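Side-chain contacts in uncharacterized protein (Nocardia farcinica, PDB 3ESM), which is of unknown function but probably binds copper as the immunoglobulin-like domain of a membrane-attached protein: residues R23-S28 and V115-P120; E29-T34 and D111-A116; A56-N61 and V67-T72. The protein carries 2 engineered substitutions. All coordinates share one frame; numbering follows the deposited sequence.

Contact 1 (R23-S28 and V115-P120). With SO4 (sulfate ion), chain C.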
loop_
_atom_site.group_PDB
_atom_site.type_symbol
_atom_site.label_atom_id
_atom_site.label_comp_id
_atom_site.label_asym_id
_atom_site.label_seq_id
_atom_site.Cartn_x
_atom_site.Cartn_y
_atom_site.Cartn_z
ATOM N N ARG A 23 14.023 5.538 -7.170
ATOM C CA ARG A 23 14.002 4.614 -8.297
ATOM C C ARG A 23 13.734 3.246 -7.722
ATOM O O ARG A 23 14.503 2.748 -6.895
ATOM C CB ARG A 23 15.331 4.633 -9.047
ATOM C CG ARG A 23 15.300 3.824 -10.328
ATOM C CD ARG A 23 16.582 4.026 -11.138
ATOM N NE ARG A 23 16.426 3.474 -12.472
ATOM C CZ ARG A 23 17.056 2.393 -12.903
ATOM N NH1 ARG A 23 17.905 1.769 -12.099
ATOM N NH2 ARG A 23 16.848 1.948 -14.142
ATOM N N VAL A 24 12.631 2.648 -8.163
ATOM C CA VAL A 24 12.116 1.423 -7.580
ATOM C C VAL A 24 12.133 0.247 -8.551
ATOM O O VAL A 24 11.540 0.337 -9.635
ATOM C CB VAL A 24 10.655 1.649 -7.192
ATOM C CG1 VAL A 24 10.027 0.362 -6.593
ATOM C CG2 VAL A 24 10.564 2.873 -6.236
ATOM N N PRO A 25 12.781 -0.863 -8.159
ATOM C CA PRO A 25 12.836 -2.029 -9.047
ATOM C C PRO A 25 11.653 -2.933 -8.821
ATOM O O PRO A 25 11.265 -3.130 -7.692
ATOM C CB PRO A 25 14.058 -2.782 -8.538
ATOM C CG PRO A 25 14.029 -2.518 -7.024
ATOM C CD PRO A 25 13.573 -1.071 -6.926
ATOM N N THR A 26 11.118 -3.529 -9.889
ATOM C CA THR A 26 10.109 -4.557 -9.722
ATOM C C THR A 26 10.794 -5.907 -9.576
ATOM O O THR A 26 11.320 -6.449 -10.542
ATOM C CB THR A 26 9.098 -4.518 -10.901
ATOM O OG1 THR A 26 8.352 -3.295 -10.807
ATOM C CG2 THR A 26 8.115 -5.666 -10.813
ATOM N N GLU A 27 10.814 -6.420 -8.348
ATOM C CA GLU A 27 11.561 -7.645 -8.022
ATOM C C GLU A 27 10.650 -8.851 -7.920
ATOM O O GLU A 27 10.578 -9.528 -6.895
ATOM C CB GLU A 27 12.404 -7.416 -6.763
ATOM C CG GLU A 27 13.524 -6.443 -7.111
ATOM C CD GLU A 27 14.498 -6.117 -5.985
ATOM O OE1 GLU A 27 15.535 -5.498 -6.321
ATOM O OE2 GLU A 27 14.262 -6.467 -4.797
ATOM N N SER A 28 9.937 -9.090 -9.007
ATOM C CA SER A 28 9.115 -10.256 -9.151
ATOM C C SER A 28 9.274 -10.679 -10.589
ATOM O O SER A 28 9.546 -9.853 -11.467
ATOM C CB SER A 28 7.640 -9.926 -8.899
ATOM O OG SER A 28 6.827 -11.018 -9.272
ATOM N N VAL A 115 6.106 -5.023 -0.106
ATOM C CA VAL A 115 7.490 -5.129 0.344
ATOM C C VAL A 115 7.905 -3.904 1.128
ATOM O O VAL A 115 7.766 -2.770 0.651
ATOM C CB VAL A 115 8.443 -5.354 -0.814
ATOM C CG1 VAL A 115 9.875 -5.378 -0.307
ATOM C CG2 VAL A 115 8.090 -6.645 -1.546
ATOM N N ALA A 116 8.419 -4.140 2.345
ATOM C CA ALA A 116 8.859 -3.053 3.233
ATOM C C ALA A 116 10.317 -2.732 2.980
ATOM O O ALA A 116 11.166 -3.644 3.012
ATOM C CB ALA A 116 8.667 -3.458 4.689
ATOM N N TRP A 117 10.618 -1.465 2.748
ATOM C CA TRP A 117 11.997 -1.002 2.578
ATOM C C TRP A 117 12.274 -0.131 3.787
ATOM O O TRP A 117 12.245 1.107 3.715
ATOM C CB TRP A 117 12.186 -0.219 1.280
ATOM C CG TRP A 117 11.940 -1.016 0.038
ATOM C CD1 TRP A 117 10.755 -1.167 -0.637
ATOM C CD2 TRP A 117 12.913 -1.763 -0.692
ATOM N NE1 TRP A 117 10.943 -1.966 -1.746
ATOM C CE2 TRP A 117 12.262 -2.338 -1.806
ATOM C CE3 TRP A 117 14.282 -1.984 -0.521
ATOM C CZ2 TRP A 117 12.946 -3.134 -2.746
ATOM C CZ3 TRP A 117 14.960 -2.777 -1.433
ATOM C CH2 TRP A 117 14.297 -3.335 -2.540
ATOM N N ASN A 118 12.522 -0.791 4.900
ATOM C CA ASN A 118 12.550 -0.123 6.192
ATOM C C ASN A 118 13.685 -0.570 7.105
ATOM O O ASN A 118 13.706 -0.198 8.280
ATOM C CB ASN A 118 11.210 -0.260 6.921
ATOM C CG ASN A 118 10.907 -1.669 7.321
ATOM O OD1 ASN A 118 11.618 -2.599 6.941
ATOM N ND2 ASN A 118 9.825 -1.851 8.099
ATOM N N GLN A 119 14.641 -1.310 6.559
ATOM C CA GLN A 119 15.757 -1.795 7.405
ATOM C C GLN A 119 16.815 -0.725 7.536
ATOM O O GLN A 119 17.022 0.071 6.633
ATOM C CB GLN A 119 16.327 -3.085 6.809
ATOM C CG GLN A 119 15.241 -4.188 6.742
ATOM C CD GLN A 119 15.680 -5.449 5.994
ATOM O OE1 GLN A 119 16.518 -5.403 5.106
ATOM N NE2 GLN A 119 15.040 -6.577 6.320
ATOM N N PRO A 120 17.540 -0.722 8.654
ATOM C CA PRO A 120 18.574 0.308 8.792
ATOM C C PRO A 120 19.790 -0.059 7.949
ATOM O O PRO A 120 19.833 -1.179 7.459
ATOM C CB PRO A 120 18.911 0.257 10.286
ATOM C CG PRO A 120 18.611 -1.165 10.704
ATOM C CD PRO A 120 17.386 -1.564 9.844
HETATM S S SO4 C . 14.841 -9.704 3.795
HETATM O O1 SO4 C . 14.675 -10.172 2.412
HETATM O O2 SO4 C . 16.073 -10.264 4.354
HETATM O O3 SO4 C . 13.705 -10.139 4.612
HETATM O O4 SO4 C . 14.941 -8.237 3.828
#

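Contact 2 (E29-T34 and D111-A116)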
loop_
_atom_site.group_PDB
_atom_site.type_symbol
_atom_site.label_atom_id
_atom_site.label_comp_id
_atom_site.label_asym_id
_atom_site.label_seq_id
_atom_site.Cartn_x
_atom_site.Cartn_y
_atom_site.Cartn_z
ATOM N N GLU A 29 9.081 -11.961 -10.849
ATOM C CA GLU A 29 9.060 -12.395 -12.245
ATOM C C GLU A 29 7.676 -12.302 -12.884
ATOM O O GLU A 29 7.549 -12.405 -14.106
ATOM C CB GLU A 29 9.622 -13.802 -12.367
ATOM C CG GLU A 29 11.096 -13.821 -12.036
ATOM C CD GLU A 29 11.720 -15.152 -12.348
ATOM O OE1 GLU A 29 10.965 -16.153 -12.395
ATOM O OE2 GLU A 29 12.954 -15.187 -12.560
ATOM N N THR A 30 6.644 -12.095 -12.071
ATOM C CA THR A 30 5.291 -12.079 -12.581
ATOM C C THR A 30 4.454 -10.865 -12.172
ATOM O O THR A 30 3.599 -10.410 -12.933
ATOM C CB THR A 30 4.542 -13.315 -12.119
ATOM O OG1 THR A 30 4.751 -13.486 -10.703
ATOM C CG2 THR A 30 5.079 -14.536 -12.882
ATOM N N ALA A 31 4.678 -10.354 -10.972
ATOM C CA ALA A 31 3.809 -9.284 -10.439
ATOM C C ALA A 31 4.438 -7.914 -10.727
ATOM O O ALA A 31 5.664 -7.805 -10.877
ATOM C CB ALA A 31 3.648 -9.480 -8.959
ATOM N N ALA A 32 3.598 -6.872 -10.798
ATOM C CA ALA A 32 4.055 -5.534 -11.180
ATOM C C ALA A 32 3.916 -4.595 -9.986
ATOM O O ALA A 32 3.108 -4.860 -9.104
ATOM C CB ALA A 32 3.188 -5.024 -12.320
ATOM N N THR A 33 4.710 -3.536 -9.939
ATOM C CA THR A 33 4.556 -2.565 -8.860
ATOM C C THR A 33 3.360 -1.659 -9.198
ATOM O O THR A 33 3.356 -1.002 -10.250
ATOM C CB THR A 33 5.785 -1.676 -8.706
ATOM O OG1 THR A 33 6.899 -2.503 -8.341
ATOM C CG2 THR A 33 5.534 -0.623 -7.606
ATOM N N THR A 34 2.415 -1.588 -8.263
ATOM C CA THR A 34 1.177 -0.786 -8.454
ATOM C C THR A 34 0.991 0.379 -7.495
ATOM O O THR A 34 0.149 1.262 -7.733
ATOM C CB THR A 34 -0.077 -1.660 -8.379
ATOM O OG1 THR A 34 -0.140 -2.293 -7.086
ATOM C CG2 THR A 34 -0.027 -2.710 -9.505
ATOM N N ASP A 111 0.017 -8.635 -7.149
ATOM C CA ASP A 111 -0.470 -9.899 -6.543
ATOM C C ASP A 111 -0.874 -9.764 -5.075
ATOM O O ASP A 111 -1.182 -10.774 -4.392
ATOM C CB ASP A 111 0.575 -11.018 -6.696
ATOM C CG ASP A 111 1.863 -10.726 -5.967
ATOM O OD1 ASP A 111 1.928 -9.722 -5.218
ATOM O OD2 ASP A 111 2.846 -11.505 -6.173
ATOM N N GLY A 112 -0.870 -8.530 -4.571
ATOM C CA GLY A 112 -1.305 -8.274 -3.211
ATOM C C GLY A 112 -0.183 -8.145 -2.190
ATOM O O GLY A 112 -0.424 -7.685 -1.078
ATOM N N ARG A 113 1.021 -8.585 -2.539
ATOM C CA ARG A 113 2.165 -8.473 -1.622
ATOM C C ARG A 113 2.621 -7.015 -1.462
ATOM O O ARG A 113 2.520 -6.229 -2.393
ATOM C CB ARG A 113 3.344 -9.327 -2.121
ATOM C CG ARG A 113 3.012 -10.821 -2.227
ATOM C CD ARG A 113 4.276 -11.643 -2.649
ATOM N NE ARG A 113 4.666 -11.413 -4.048
ATOM C CZ ARG A 113 5.681 -10.636 -4.447
ATOM N NH1 ARG A 113 6.458 -10.002 -3.568
ATOM N NH2 ARG A 113 5.928 -10.493 -5.742
ATOM N N VAL A 114 3.139 -6.684 -0.283
ATOM C CA VAL A 114 3.722 -5.364 -0.053
ATOM C C VAL A 114 5.096 -5.607 0.529
ATOM O O VAL A 114 5.209 -6.351 1.547
ATOM C CB VAL A 114 2.867 -4.495 0.893
ATOM C CG1 VAL A 114 3.583 -3.165 1.182
ATOM C CG2 VAL A 114 1.456 -4.232 0.297
ATOM N N VAL A 115 6.106 -5.023 -0.106
ATOM C CA VAL A 115 7.490 -5.129 0.344
ATOM C C VAL A 115 7.905 -3.904 1.128
ATOM O O VAL A 115 7.766 -2.770 0.651
ATOM C CB VAL A 115 8.443 -5.354 -0.814
ATOM C CG1 VAL A 115 9.875 -5.378 -0.307
ATOM C CG2 VAL A 115 8.090 -6.645 -1.546
ATOM N N ALA A 116 8.419 -4.140 2.345
ATOM C CA ALA A 116 8.859 -3.053 3.233
ATOM C C ALA A 116 10.317 -2.732 2.980
ATOM O O ALA A 116 11.166 -3.644 3.012
ATOM C CB ALA A 116 8.667 -3.458 4.689
HETATM O O HOH W 1 2.624 -13.154 -8.351
#

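Contact 3 (A56-N61 and V67-T72). With SO4 (sulfate ion), chain B.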
loop_
_atom_site.group_PDB
_atom_site.type_symbol
_atom_site.label_atom_id
_atom_site.label_comp_id
_atom_site.label_asym_id
_atom_site.label_seq_id
_atom_site.Cartn_x
_atom_site.Cartn_y
_atom_site.Cartn_z
ATOM N N ALA A 56 -1.055 10.798 -7.118
ATOM C CA ALA A 56 -0.248 10.974 -5.907
ATOM C C ALA A 56 -1.045 11.696 -4.814
ATOM O O ALA A 56 -1.855 12.619 -5.107
ATOM C CB ALA A 56 1.037 11.719 -6.205
ATOM N N ARG A 57 -0.842 11.266 -3.568
ATOM C CA ARG A 57 -1.395 11.980 -2.416
ATOM C C ARG A 57 -0.232 12.255 -1.471
ATOM O O ARG A 57 0.650 11.409 -1.304
ATOM C CB ARG A 57 -2.481 11.208 -1.641
ATOM C CG ARG A 57 -2.061 9.922 -1.016
ATOM C CD ARG A 57 -3.287 9.253 -0.326
ATOM N NE ARG A 57 -3.649 9.896 0.937
ATOM C CZ ARG A 57 -4.824 10.468 1.215
ATOM N NH1 ARG A 57 -5.824 10.504 0.318
ATOM N NH2 ARG A 57 -4.993 10.999 2.417
ATOM N N VAL A 58 -0.268 13.426 -0.846
ATOM C CA VAL A 58 0.733 13.758 0.171
ATOM C C VAL A 58 -0.036 13.936 1.466
ATOM O O VAL A 58 -0.906 14.816 1.543
ATOM C CB VAL A 58 1.497 15.065 -0.225
ATOM C CG1 VAL A 58 2.356 15.581 0.972
ATOM C CG2 VAL A 58 2.351 14.815 -1.458
ATOM N N ASP A 59 0.223 13.085 2.470
ATOM C CA ASP A 59 -0.507 13.151 3.745
ATOM C C ASP A 59 0.165 14.131 4.716
ATOM O O ASP A 59 1.379 14.281 4.704
ATOM C CB ASP A 59 -0.611 11.783 4.389
ATOM C CG ASP A 59 -1.736 10.946 3.751
ATOM O OD1 ASP A 59 -2.894 11.056 4.232
ATOM O OD2 ASP A 59 -1.464 10.248 2.762
ATOM N N ARG A 60 -0.631 14.804 5.537
ATOM C CA ARG A 60 -0.084 15.862 6.402
ATOM C C ARG A 60 -0.511 15.601 7.837
ATOM O O ARG A 60 -1.522 14.949 8.088
ATOM C CB ARG A 60 -0.647 17.215 5.964
ATOM C CG ARG A 60 -0.428 17.547 4.504
ATOM C CD ARG A 60 0.675 18.556 4.372
ATOM N NE ARG A 60 1.008 18.854 2.987
ATOM C CZ ARG A 60 2.023 19.624 2.637
ATOM N NH1 ARG A 60 2.775 20.169 3.578
ATOM N NH2 ARG A 60 2.290 19.841 1.353
ATOM N N ASN A 61 0.263 16.092 8.790
ATOM C CA ASN A 61 -0.169 16.013 10.185
ATOM C C ASN A 61 -0.822 17.325 10.631
ATOM O O ASN A 61 -1.068 18.217 9.811
ATOM C CB ASN A 61 1.005 15.634 11.088
ATOM C CG ASN A 61 2.088 16.684 11.115
ATOM O OD1 ASN A 61 1.900 17.812 10.635
ATOM N ND2 ASN A 61 3.263 16.309 11.663
ATOM N N VAL A 67 3.979 14.065 5.994
ATOM C CA VAL A 67 4.453 12.873 6.719
ATOM C C VAL A 67 4.678 11.668 5.805
ATOM O O VAL A 67 5.415 10.733 6.156
ATOM C CB VAL A 67 3.517 12.463 7.898
ATOM C CG1 VAL A 67 3.472 13.556 8.962
ATOM C CG2 VAL A 67 2.118 12.188 7.410
ATOM N N SER A 68 4.014 11.657 4.652
ATOM C CA SER A 68 4.248 10.587 3.691
ATOM C C SER A 68 3.668 10.980 2.338
ATOM O O SER A 68 2.919 11.965 2.235
ATOM C CB SER A 68 3.597 9.290 4.153
ATOM O OG SER A 68 2.185 9.320 3.954
ATOM N N VAL A 69 4.055 10.238 1.311
ATOM C CA VAL A 69 3.539 10.500 -0.048
ATOM C C VAL A 69 3.259 9.140 -0.632
ATOM O O VAL A 69 4.014 8.177 -0.388
ATOM C CB VAL A 69 4.544 11.286 -0.918
ATOM C CG1 VAL A 69 5.962 10.663 -0.878
ATOM C CG2 VAL A 69 4.033 11.405 -2.373
ATOM N N THR A 70 2.156 9.030 -1.377
ATOM C CA THR A 70 1.823 7.732 -1.972
ATOM C C THR A 70 1.496 7.926 -3.433
ATOM O O THR A 70 0.731 8.852 -3.781
ATOM C CB THR A 70 0.598 7.079 -1.312
ATOM O OG1 THR A 70 0.838 6.831 0.071
ATOM C CG2 THR A 70 0.237 5.756 -2.034
ATOM N N TRP A 71 2.102 7.122 -4.302
ATOM C CA TRP A 71 1.730 7.112 -5.736
ATOM C C TRP A 71 1.006 5.810 -6.009
ATOM O O TRP A 71 1.433 4.751 -5.530
ATOM C CB TRP A 71 2.982 7.137 -6.609
ATOM C CG TRP A 71 3.766 8.382 -6.564
ATOM C CD1 TRP A 71 3.645 9.448 -7.418
ATOM C CD2 TRP A 71 4.852 8.690 -5.674
ATOM N NE1 TRP A 71 4.580 10.408 -7.096
ATOM C CE2 TRP A 71 5.330 9.976 -6.031
ATOM C CE3 TRP A 71 5.447 8.009 -4.601
ATOM C CZ2 TRP A 71 6.423 10.580 -5.392
ATOM C CZ3 TRP A 71 6.522 8.608 -3.947
ATOM C CH2 TRP A 71 6.989 9.892 -4.331
ATOM N N THR A 72 -0.067 5.860 -6.793
ATOM C CA THR A 72 -0.894 4.676 -7.025
ATOM C C THR A 72 -1.203 4.624 -8.492
ATOM O O THR A 72 -1.612 5.638 -9.068
ATOM C CB THR A 72 -2.233 4.770 -6.284
ATOM O OG1 THR A 72 -1.987 4.962 -4.880
ATOM C CG2 THR A 72 -3.027 3.456 -6.494
HETATM S S SO4 B . 3.748 22.856 -0.385
HETATM O O1 SO4 B . 2.675 23.153 -1.343
HETATM O O2 SO4 B . 4.077 21.429 -0.388
HETATM O O3 SO4 B . 4.896 23.673 -0.766
HETATM O O4 SO4 B . 3.291 23.155 0.973
HETATM O O HOH W 2 0.750 9.140 1.628
#

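Contact 1 (R23-S28 and V115-P120)
The six-membered ring of W117 reaches across to E27 and P25. Its CH2 comes 3.9 Å from OE2 of E27, which lies at the edge of the indole, near the ring plane; the carboxylate is turned 58° against that plane. Such an edge carries the slightly positive C-H groups of the ring, so the approach is probably mildly favourable. P25 comes obliquely and more loosely, with CG 4.5 Å from CZ2 of W117. The E27 side chain runs extended beyond CG, and this length is what carries OE2 over to the tryptophan. In the immunoglobulin-like sandwich, P25 ends strand 18-25 of one sheet and W117 ends strand 114-117 of the other, so the indole spans from sheet to sheet. V115 CG1 covers one face of the indole, 3.8 Å above its plane and offset toward the rim. H130 meets the same ring edge-to-face. Further out, Q107 positions both partners, its OE1 accepting from W117 NE1 and its NE2 donating to P25 O, while the hydroxyl of Y109 is bonded to E27 N. Beyond the tryptophan, Q119 NE2 donates to O4 of a sulfate at 3.0 Å, an ion also held by H130 ND1.

Contact 2 (E29-T34 and D111-A116)
D111 lays its side chain against the methyl group of A31, while its two oxygens have further partners of their own. CB starts the contact 4.1 Å from A31 CB. With chi1 at 63°, CG stands between the backbone N and the carbonyl carbon, a rotation that folds the carboxylate back over its own loop and brings CG to 3.7 Å from the same methyl. OD1 turns to the loop itself: it accepts from the backbone N of R113 at 3.0 Å, along a nearly straight N-H...O line (165°), on its anti side and well out of the carboxylate plane. This bond closes an Asx turn, with G112 between its ends at a positive phi, and the turn belongs to the connection from strand 100-109 to strand 114-117 in the immunoglobulin-like fold. Strand 33-43, which the A31 loop leads into, also pairs with strand 100-109.

OD2 has the larger set of partners. R113 NE reaches its syn side at 2.8 Å in a salt bridge, tilted from both the carboxylate and the guanidinium plane, and R113 NH2 adds only a weak bond. A bend at chi3 (-71°) curls the arginine back to its near neighbour. OD2 also accepts from a water at 2.7 Å, and that water is hydrogen-bonded to T30 OG1, so a solvent bridge joins the two loops. A31 CB packs 3.5 Å from D111 OD2. The same methyl approaches R113 NH2 obliquely. Y109 makes a cation-pi contact with the R113 guanidinium. The A31 loop is held separately: S28 OG bonds to the backbone N of both T30 and A31, and A32 pairs with S110 through the backbone.

Contact 3 (A56-N61 and V67-T72)
R57 and T70 exchange two backbone hydrogen bonds, R57 N to T70 O at 2.9 Å and T70 N to R57 O at 2.8 Å, in a beta hairpin of strands 54-60 and 66-73 at the margin of the larger sheet of the immunoglobulin-like fold. Two more bonds continue the ladder: D59 N donates to S68 O, and V67 N donates to D59 O. On the face that carries R57 and D59, the arginine grips the aspartate side-on in a two-pronged salt bridge. R57 NE meets D59 OD2 at 2.9 Å and R57 NH2 meets D59 OD1 at 2.8 Å, both within 10° of the guanidinium plane and both on the syn side of their oxygen, so the two bonds fix the carboxylate's rotation. The R57 chain runs alongside T70, CG 3.9 Å from T70 CB, and reaches D59 because it bends at chi3 (-76°).

A water is shared by three side chains on the same face. It donates to D59 OD2 and to S68 OG, and also bonds T70 OG1, which has T37 as a further partner. The second subunit covers this face: S68 OG is bonded to S110 O of that subunit, and R57 NH2 to N77 O of the same neighbour.

The opposite face is apolar. V58 CG2 meets V69 CG2 at 3.9 Å, and A56 CB approaches W71 CD1 at 3.7 Å, oblique to the indole. V69 CG2 also covers one face of that indole. Toward the turn, V67 CG1 packs on N61. N61 ND2 is bonded to E65 and R60 NH1 to the carbonyl oxygens of R44 and S64, while R60 NH2 donates in the guanidinium plane to sulfate O2 at 3.0 Å.

Contacts 1 and 2 adjoin: they share V115 and A116 on strand 114-117, and T26 OG1 of the first lies 3.0 Å from T33 OG1 of the second, a probable hydrogen bond. Contact 1 is buried and spans the two sheets through one indole, whereas contact 2, farther from the chain's centre, joins two loops through a methyl group and a bridging water, beside a salt bridge that stays within one of them. Contact 3 is a regular, partly buried hairpin with much the largest buried area, one face apolar, the other polar and facing the second subunit, which contact 2 also touches. All three reach the same larger sheet.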